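Local coordinates for malonyl-CoA-[acyl-carrier-protein] transacylase (Coxiella burnetii, PDB 3TQE) that probably transfers the malonyl group from malonyl-CoA to holo-acyl carrier protein, the step that supplies malonyl-ACP for fatty acid synthesis, at residues P231-N235 with V236-D240. Numbering follows the deposited sequence.
Sequences PVIHN and VDVVD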
loop_
_atom_site.group_PDB
_atom_site.type_symbol
_atom_site.label_atom_id
_atom_site.label_comp_id
_atom_site.label_asym_id
_atom_site.label_seq_id
_atom_site.Cartn_x
_atom_site.Cartn_y
_atom_site.Cartn_z
ATOM N N PRO A 231 8.916 -12.244 -7.125
ATOM C CA PRO A 231 7.666 -11.886 -7.756
ATOM C C PRO A 231 6.893 -10.883 -6.930
ATOM O O PRO A 231 6.779 -11.049 -5.729
ATOM C CB PRO A 231 6.895 -13.192 -7.836
ATOM C CG PRO A 231 7.800 -14.225 -7.447
ATOM C CD PRO A 231 9.020 -13.681 -6.842
ATOM N N VAL A 232 6.406 -9.847 -7.596
ATOM C CA VAL A 232 5.577 -8.833 -6.983
ATOM C C VAL A 232 4.202 -8.930 -7.621
ATOM O O VAL A 232 4.071 -8.783 -8.840
ATOM C CB VAL A 232 6.156 -7.440 -7.201
ATOM C CG1 VAL A 232 5.162 -6.405 -6.715
ATOM C CG2 VAL A 232 7.515 -7.316 -6.516
ATOM N N ILE A 233 3.190 -9.232 -6.828
ATOM C CA ILE A 233 1.843 -9.372 -7.336
ATOM C C ILE A 233 1.209 -7.998 -7.369
ATOM O O ILE A 233 0.982 -7.388 -6.334
ATOM C CB ILE A 233 1.002 -10.307 -6.455
ATOM C CG1 ILE A 233 1.655 -11.660 -6.289
ATOM C CG2 ILE A 233 -0.427 -10.431 -7.008
ATOM C CD1 ILE A 233 2.010 -12.305 -7.508
ATOM N N HIS A 234 0.889 -7.522 -8.562
ATOM C CA HIS A 234 0.324 -6.187 -8.720
ATOM C C HIS A 234 -1.136 -6.103 -8.338
ATOM O O HIS A 234 -1.918 -7.004 -8.567
ATOM C CB HIS A 234 0.492 -5.742 -10.156
ATOM C CG HIS A 234 1.903 -5.471 -10.514
ATOM N ND1 HIS A 234 2.486 -4.237 -10.318
ATOM C CD2 HIS A 234 2.876 -6.285 -10.989
ATOM C CE1 HIS A 234 3.756 -4.298 -10.694
ATOM N NE2 HIS A 234 4.016 -5.529 -11.106
ATOM N N ASN A 235 -1.479 -4.953 -7.802
ATOM C CA ASN A 235 -2.815 -4.669 -7.318
ATOM C C ASN A 235 -3.864 -4.713 -8.385
ATOM O O ASN A 235 -5.018 -5.027 -8.098
ATOM C CB ASN A 235 -2.867 -3.260 -6.739
ATOM C CG ASN A 235 -2.137 -3.106 -5.432
ATOM O OD1 ASN A 235 -1.759 -4.074 -4.719
ATOM N ND2 ASN A 235 -1.981 -1.860 -5.072
ATOM N N VAL A 236 -3.503 -4.275 -9.576
ATOM C CA VAL A 236 -4.520 -4.009 -10.572
ATOM C C VAL A 236 -4.991 -5.269 -11.218
ATOM O O VAL A 236 -6.174 -5.373 -11.567
ATOM C CB VAL A 236 -4.016 -2.986 -11.604
ATOM C CG1 VAL A 236 -2.901 -3.537 -12.426
ATOM C CG2 VAL A 236 -5.133 -2.480 -12.453
ATOM N N ASP A 237 -4.094 -6.245 -11.345
ATOM C CA ASP A 237 -4.393 -7.469 -12.070
ATOM C C ASP A 237 -4.089 -8.770 -11.356
ATOM O O ASP A 237 -4.335 -9.866 -11.886
ATOM C CB ASP A 237 -3.714 -7.422 -13.437
ATOM C CG ASP A 237 -2.247 -7.190 -13.367
ATOM O OD1 ASP A 237 -1.679 -7.226 -12.260
ATOM O OD2 ASP A 237 -1.651 -6.889 -14.434
ATOM N N VAL A 238 -3.535 -8.676 -10.155
ATOM C CA VAL A 238 -3.281 -9.826 -9.332
ATOM C C VAL A 238 -2.336 -10.824 -10.007
ATOM O O VAL A 238 -2.477 -12.030 -9.881
ATOM C CB VAL A 238 -4.575 -10.519 -8.871
ATOM C CG1 VAL A 238 -4.321 -11.356 -7.629
ATOM C CG2 VAL A 238 -5.695 -9.495 -8.579
ATOM N N VAL A 239 -1.351 -10.303 -10.692
ATOM C CA VAL A 239 -0.276 -11.119 -11.231
ATOM C C VAL A 239 1.036 -10.393 -11.156
ATOM O O VAL A 239 1.091 -9.184 -10.991
ATOM C CB VAL A 239 -0.529 -11.562 -12.661
ATOM C CG1 VAL A 239 -1.792 -12.395 -12.759
ATOM C CG2 VAL A 239 -0.601 -10.393 -13.523
ATOM N N ASP A 240 2.111 -11.153 -11.287
ATOM C CA ASP A 240 3.419 -10.568 -11.359
ATOM C C ASP A 240 3.788 -10.326 -12.802
ATOM O O ASP A 240 3.260 -10.984 -13.720
ATOM C CB ASP A 240 4.440 -11.478 -10.698
ATOM C CG ASP A 240 4.503 -12.823 -11.305
ATOM O OD1 ASP A 240 3.431 -13.459 -11.486
ATOM O OD2 ASP A 240 5.633 -13.260 -11.570
#
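Val238 N donates to His234 O over 2.8 Å, a bent bond (137° at the hydrogen) that closes the five-residue alpha-turn 234-238. Just outside it, His234 N points almost straight at Val239 O (3.0 Å, 173°), joining the arms on the two sides of the turn. The same Val239 O lies in the plane of the imidazole, at its edge, 3.4 Å from His234 CD2. The chain reverses through a left-handed backbone conformation at Val238 (phi 60°), unusual for a beta-branched residue; the valine earns its place by packing, with its CG1 4.1 Å from Ile233 CG2. Because that Ile233 methyl is set opposite the backbone N and laid against Val238, the other branch, CG1, is left to carry CD1 to Asp240 N. Asp237 suits the bend because its short carboxylate folds back: OD1 approaches His234 CB at 3.4 Å and takes a weak bond from Val239 N, leaving OD2 to accept from His241 NE2. Beyond the turn, Glu99 accepts from His234 ND1 with OE2 and from Asn235 N with OE1. With ND1 donating to Glu99, the ring is probably fixed in its rotation, and the two Glu99 bonds tie the turn to helix 97-105, which follows the probable nucleophile elbow, consistent with a second-shell role beside Ser96, the predicted nucleophile, whose side chain lies about 4 Å from that of Asn235.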